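Local atomic coordinates of hyaluronoglucosaminidase (Apis mellifera, PDB entry 1FCQ), a protein that hydrolyses hyaluronan as a venom glycosidase of family 56 and is a major allergen of the honeybee. Residues Gly76-Leu81 and Arg155-Tyr160; Gly82-His87 and Gly161-Glu166. All coordinates share one frame; numbering follows the deposited sequence.

Contact 1: residues Gly76-Leu81 and Arg155-Tyr160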
loop_
_atom_site.group_PDB
_atom_site.type_symbol
_atom_site.label_atom_id
_atom_site.label_comp_id
_atom_site.label_asym_id
_atom_site.label_seq_id
_atom_site.Cartn_x
_atom_site.Cartn_y
_atom_site.Cartn_z
ATOM N N GLY A 76 -17.776 5.174 12.875
ATOM C CA GLY A 76 -17.132 5.756 14.027
ATOM C C GLY A 76 -16.099 6.821 13.756
ATOM O O GLY A 76 -15.728 7.575 14.657
ATOM N N GLY A 77 -15.495 6.858 12.565
ATOM C CA GLY A 77 -14.471 7.838 12.242
ATOM C C GLY A 77 -13.094 7.370 12.717
ATOM O O GLY A 77 -12.188 7.183 11.906
ATOM N N VAL A 78 -12.929 7.270 14.035
ATOM C CA VAL A 78 -11.701 6.760 14.642
ATOM C C VAL A 78 -11.987 5.320 15.074
ATOM O O VAL A 78 -13.106 4.959 15.411
ATOM C CB VAL A 78 -11.257 7.566 15.869
ATOM C CG1 VAL A 78 -10.552 8.860 15.470
ATOM C CG2 VAL A 78 -12.419 7.861 16.809
ATOM N N PRO A 79 -10.982 4.450 15.030
ATOM C CA PRO A 79 -11.162 3.032 15.304
ATOM C C PRO A 79 -11.726 2.698 16.669
ATOM O O PRO A 79 -12.480 1.711 16.788
ATOM C CB PRO A 79 -9.786 2.438 15.038
ATOM C CG PRO A 79 -8.842 3.570 15.159
ATOM C CD PRO A 79 -9.591 4.786 14.623
ATOM N N GLN A 80 -11.435 3.490 17.680
ATOM C CA GLN A 80 -11.960 3.276 19.024
ATOM C C GLN A 80 -13.463 3.518 19.113
ATOM O O GLN A 80 -14.049 3.198 20.151
ATOM C CB GLN A 80 -11.205 4.093 20.077
ATOM C CG GLN A 80 -11.268 5.599 19.926
ATOM C CD GLN A 80 -10.163 6.254 19.125
ATOM O OE1 GLN A 80 -9.692 7.347 19.482
ATOM N NE2 GLN A 80 -9.722 5.605 18.058
ATOM N N LEU A 81 -14.106 4.106 18.105
ATOM C CA LEU A 81 -15.546 4.241 18.077
ATOM C C LEU A 81 -16.149 3.341 17.010
ATOM O O LEU A 81 -17.345 3.382 16.718
ATOM C CB LEU A 81 -15.951 5.693 17.793
ATOM C CG LEU A 81 -15.630 6.718 18.878
ATOM C CD1 LEU A 81 -15.964 8.119 18.375
ATOM C CD2 LEU A 81 -16.375 6.401 20.168
ATOM N N ARG A 155 -3.690 6.022 23.579
ATOM C CA ARG A 155 -3.833 4.608 23.916
ATOM C C ARG A 155 -5.038 3.953 23.265
ATOM O O ARG A 155 -4.932 2.875 22.661
ATOM C CB ARG A 155 -3.906 4.455 25.450
ATOM C CG ARG A 155 -3.975 2.997 25.862
ATOM C CD ARG A 155 -4.486 2.831 27.304
ATOM N NE ARG A 155 -5.425 1.716 27.244
ATOM C CZ ARG A 155 -6.736 1.726 27.350
ATOM N NH1 ARG A 155 -7.438 2.814 27.614
ATOM N NH2 ARG A 155 -7.353 0.560 27.199
ATOM N N ARG A 156 -6.207 4.607 23.343
ATOM C CA ARG A 156 -7.419 4.055 22.767
ATOM C C ARG A 156 -7.321 3.995 21.242
ATOM O O ARG A 156 -7.675 2.980 20.641
ATOM C CB ARG A 156 -8.646 4.882 23.160
ATOM C CG ARG A 156 -9.004 4.788 24.644
ATOM C CD ARG A 156 -10.237 5.658 24.860
ATOM N NE ARG A 156 -10.674 5.784 26.230
ATOM C CZ ARG A 156 -11.689 6.476 26.725
ATOM N NH1 ARG A 156 -12.519 7.203 25.985
ATOM N NH2 ARG A 156 -11.893 6.446 28.039
ATOM N N PHE A 157 -6.796 5.064 20.639
ATOM C CA PHE A 157 -6.656 5.029 19.173
ATOM C C PHE A 157 -5.748 3.884 18.742
ATOM O O PHE A 157 -6.098 3.145 17.817
ATOM C CB PHE A 157 -6.106 6.358 18.651
ATOM C CG PHE A 157 -5.813 6.339 17.172
ATOM C CD1 PHE A 157 -6.806 6.724 16.282
ATOM C CD2 PHE A 157 -4.576 5.930 16.701
ATOM C CE1 PHE A 157 -6.546 6.705 14.917
ATOM C CE2 PHE A 157 -4.333 5.895 15.340
ATOM C CZ PHE A 157 -5.317 6.287 14.446
ATOM N N GLU A 158 -4.591 3.753 19.389
ATOM C CA GLU A 158 -3.656 2.698 18.983
ATOM C C GLU A 158 -4.195 1.313 19.286
ATOM O O GLU A 158 -3.988 0.369 18.505
ATOM C CB GLU A 158 -2.288 2.927 19.639
ATOM C CG GLU A 158 -1.679 4.211 19.099
ATOM C CD GLU A 158 -0.247 4.476 19.483
ATOM O OE1 GLU A 158 0.268 3.848 20.436
ATOM O OE2 GLU A 158 0.407 5.300 18.841
ATOM N N LYS A 159 -4.870 1.151 20.431
ATOM C CA LYS A 159 -5.445 -0.142 20.769
ATOM C C LYS A 159 -6.425 -0.636 19.705
ATOM O O LYS A 159 -6.277 -1.755 19.191
ATOM C CB LYS A 159 -6.159 -0.041 22.116
ATOM C CG LYS A 159 -6.938 -1.287 22.515
ATOM C CD LYS A 159 -7.279 -1.136 24.001
ATOM C CE LYS A 159 -7.785 -2.442 24.568
ATOM N NZ LYS A 159 -9.241 -2.614 24.331
ATOM N N TYR A 160 -7.370 0.232 19.322
ATOM C CA TYR A 160 -8.395 -0.171 18.365
ATOM C C TYR A 160 -7.907 -0.100 16.928
ATOM O O TYR A 160 -8.369 -0.875 16.097
ATOM C CB TYR A 160 -9.700 0.609 18.651
ATOM C CG TYR A 160 -10.234 0.124 19.997
ATOM C CD1 TYR A 160 -9.969 0.834 21.161
ATOM C CD2 TYR A 160 -10.926 -1.074 20.078
ATOM C CE1 TYR A 160 -10.422 0.365 22.382
ATOM C CE2 TYR A 160 -11.369 -1.554 21.301
ATOM C CZ TYR A 160 -11.118 -0.823 22.440
ATOM O OH TYR A 160 -11.558 -1.291 23.659
#
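Pro79 and Gln80 pack against Phe157 and Tyr160 in a loop-on-helix contact about 21 Å from the centre of the chain, measured between centres. No hydrogen bond crosses it. The loop Gly76-Leu81 follows strand 73-74 and makes a short 3-10 turn just before helix 84-98. Pro79 meets Phe157 through its ring carbons, with CD 3.6 Å from CE1 of Phe157. Val78 CG1 reaches the edge of the same ring, near its plane.

The Hyaluronidase domain is a TIM barrel of seven strands, and here a loop between a strand and a helix leans on the long helix 146-175. Gln80 crosses Phe157 at a slant. Its CG sits between the backbone N and the carbonyl carbon (chi1 62°), and the chain then bends at chi2. This brings the amide against the backbone and CB of Phe157, with NE2 of Gln80 3.3 Å from CA of Phe157. The amide plane is turned 79° from the phenyl plane. Ser133 OG of helix 127-140 hydrogen-bonds Gln80 OE1. Tyr160 touches with CB, 3.5 Å from N of Gln80, and its ring atom CD1 meets CB of Gln80. At the ring's far end, Lys159 NZ donates to Tyr160 OH at 2.8 Å.

Contact 2: residues Gly82-His87 and Gly161-Glu166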
loop_
_atom_site.group_PDB
_atom_site.type_symbol
_atom_site.label_atom_id
_atom_site.label_comp_id
_atom_site.label_asym_id
_atom_site.label_seq_id
_atom_site.Cartn_x
_atom_site.Cartn_y
_atom_site.Cartn_z
ATOM N N GLY A 82 -15.328 2.502 16.374
ATOM C CA GLY A 82 -15.793 1.662 15.290
ATOM C C GLY A 82 -16.443 0.356 15.701
ATOM O O GLY A 82 -16.170 -0.210 16.757
ATOM N N ASN A 83 -17.289 -0.144 14.826
ATOM C CA ASN A 83 -17.984 -1.417 14.995
ATOM C C ASN A 83 -17.168 -2.470 14.239
ATOM O O ASN A 83 -17.234 -2.540 13.011
ATOM C CB ASN A 83 -19.399 -1.321 14.425
ATOM C CG ASN A 83 -20.224 -2.559 14.702
ATOM O OD1 ASN A 83 -19.704 -3.671 14.730
ATOM N ND2 ASN A 83 -21.523 -2.369 14.920
ATOM N N LEU A 84 -16.403 -3.258 14.971
ATOM C CA LEU A 84 -15.493 -4.254 14.394
ATOM C C LEU A 84 -16.237 -5.368 13.686
ATOM O O LEU A 84 -15.898 -5.796 12.575
ATOM C CB LEU A 84 -14.678 -4.905 15.510
ATOM C CG LEU A 84 -13.230 -5.317 15.381
ATOM C CD1 LEU A 84 -12.903 -6.508 16.287
ATOM C CD2 LEU A 84 -12.733 -5.570 13.973
ATOM N N THR A 85 -17.285 -5.888 14.350
ATOM C CA THR A 85 -18.023 -6.999 13.746
ATOM C C THR A 85 -18.644 -6.592 12.421
ATOM O O THR A 85 -18.552 -7.368 11.459
ATOM C CB THR A 85 -19.051 -7.623 14.708
ATOM O OG1 THR A 85 -20.068 -6.663 14.991
ATOM C CG2 THR A 85 -18.366 -8.064 15.990
ATOM N N LYS A 86 -19.186 -5.391 12.302
ATOM C CA LYS A 86 -19.737 -4.879 11.060
ATOM C C LYS A 86 -18.653 -4.825 9.982
ATOM O O LYS A 86 -18.823 -5.330 8.879
ATOM C CB LYS A 86 -20.311 -3.469 11.278
ATOM C CG LYS A 86 -21.053 -2.939 10.059
ATOM C CD LYS A 86 -21.563 -1.524 10.258
ATOM C CE LYS A 86 -22.565 -1.415 11.397
ATOM N NZ LYS A 86 -23.760 -2.279 11.168
ATOM N N HIS A 87 -17.510 -4.254 10.363
ATOM C CA HIS A 87 -16.377 -4.200 9.431
ATOM C C HIS A 87 -15.949 -5.584 8.969
ATOM O O HIS A 87 -15.764 -5.806 7.753
ATOM C CB HIS A 87 -15.204 -3.477 10.101
ATOM C CG HIS A 87 -13.941 -3.660 9.310
ATOM N ND1 HIS A 87 -12.829 -4.371 9.704
ATOM C CD2 HIS A 87 -13.697 -3.221 8.057
ATOM C CE1 HIS A 87 -11.958 -4.315 8.717
ATOM N NE2 HIS A 87 -12.440 -3.622 7.701
ATOM N N GLY A 161 -6.911 0.736 16.678
ATOM C CA GLY A 161 -6.287 0.812 15.336
ATOM C C GLY A 161 -5.661 -0.554 15.031
ATOM O O GLY A 161 -5.791 -1.116 13.940
ATOM N N GLN A 162 -4.888 -1.023 16.015
ATOM C CA GLN A 162 -4.279 -2.344 15.937
ATOM C C GLN A 162 -5.361 -3.408 15.778
ATOM O O GLN A 162 -5.232 -4.294 14.940
ATOM C CB GLN A 162 -3.463 -2.594 17.227
ATOM C CG GLN A 162 -3.008 -4.063 17.239
ATOM C CD GLN A 162 -2.194 -4.416 18.463
ATOM O OE1 GLN A 162 -2.194 -5.575 18.878
ATOM N NE2 GLN A 162 -1.480 -3.463 19.015
ATOM N N LEU A 163 -6.417 -3.406 16.583
ATOM C CA LEU A 163 -7.469 -4.416 16.498
ATOM C C LEU A 163 -8.043 -4.507 15.097
ATOM O O LEU A 163 -8.131 -5.590 14.520
ATOM C CB LEU A 163 -8.570 -4.080 17.514
ATOM C CG LEU A 163 -9.693 -5.110 17.657
ATOM C CD1 LEU A 163 -9.163 -6.487 18.052
ATOM C CD2 LEU A 163 -10.746 -4.615 18.637
ATOM N N PHE A 164 -8.390 -3.349 14.522
ATOM C CA PHE A 164 -8.970 -3.362 13.189
ATOM C C PHE A 164 -7.981 -3.894 12.150
ATOM O O PHE A 164 -8.360 -4.723 11.320
ATOM C CB PHE A 164 -9.476 -1.956 12.816
ATOM C CG PHE A 164 -10.904 -1.705 13.243
ATOM C CD1 PHE A 164 -11.218 -1.275 14.520
ATOM C CD2 PHE A 164 -11.945 -1.944 12.361
ATOM C CE1 PHE A 164 -12.525 -1.055 14.903
ATOM C CE2 PHE A 164 -13.259 -1.751 12.735
ATOM C CZ PHE A 164 -13.553 -1.304 14.013
ATOM N N MET A 165 -6.741 -3.385 12.181
ATOM C CA MET A 165 -5.790 -3.854 11.162
ATOM C C MET A 165 -5.406 -5.312 11.358
ATOM O O MET A 165 -5.343 -6.110 10.414
ATOM C CB MET A 165 -4.547 -2.966 11.124
ATOM C CG MET A 165 -4.834 -1.597 10.501
ATOM S SD MET A 165 -3.327 -0.623 10.307
ATOM C CE MET A 165 -2.483 -1.511 8.995
ATOM N N GLU A 166 -5.085 -5.701 12.590
ATOM C CA GLU A 166 -4.670 -7.089 12.809
ATOM C C GLU A 166 -5.795 -8.068 12.562
ATOM O O GLU A 166 -5.557 -9.108 11.953
ATOM C CB GLU A 166 -4.084 -7.212 14.209
ATOM C CG GLU A 166 -3.394 -8.544 14.437
ATOM C CD GLU A 166 -2.699 -8.630 15.777
ATOM O OE1 GLU A 166 -2.696 -7.650 16.556
ATOM O OE2 GLU A 166 -2.131 -9.723 16.036
#
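The Phe164 ring has Leu84 CD2 over one face and the backbone of Gly82 and Asn83 at its edge. CD2 of Leu84 makes a CH-pi contact 4.1 Å from the Phe164 ring centroid, 14° off the ring normal. His87 CB also meets the edge, 3.7 Å from CE2 of Phe164. The imidazole of His87 lies obliquely to the phenyl ring, with the two planes at 46°. The His87 ring also meets that of Phe60.

This is a helix-helix contact in the TIM-barrel domain. The first turn of helix 84-98 faces the middle of the long helix 146-175. Phe164 reaches across to that first turn and carries most of the contact. Its chi1 of -89° swings the ring toward the opposite backbone, where CZ of Phe164 lies 3.6 Å from CA of Leu84. Gly82 lies close against the ring, its C 3.7 Å from CZ of Phe164. Pro61 also touches Phe164.

Leu84 divides its two methyl groups between neighbours. While CD2 serves the phenyl face, CD1 of Leu84 meets CD2 of Leu163 at 3.7 Å. Leu163 thereby adds to the apolar contact beside Phe164. No hydrogen bond joins the two segments.

The polar work is local to the helix start. Asn83 is the N-cap of helix 84-98, and its CB points away from the long helix. Its OD1 accepts two bonds, which fix the amide. Thr85 OG1 donates to Asn83 OD1 at 3.0 Å, in the carbonyl plane. The capping bond from Lys86 N to Asn83 OD1 is also 3.0 Å and nearly straight at the hydrogen, but its donor stands above that plane.

Both contacts use helix 146-175, and their centres are about 9 Å apart. Each is partly buried; contact 2 is somewhat nearer the centre of the chain. Contact 1 sets a loop against the helix, whereas contact 2 sets the start of helix 84-98 against the following turns of helix 146-175. Their chemistry differs accordingly. Contact 1 mixes proline and aromatic packing with an amide set against the helix backbone. Contact 2 is mainly apolar and aromatic between its segments and keeps its polar bonds at the helix cap. The two meet directly, with Pro79 O 3.3 Å from Phe164 CE1 and Pro79 CB 3.7 Å from Gly161 N.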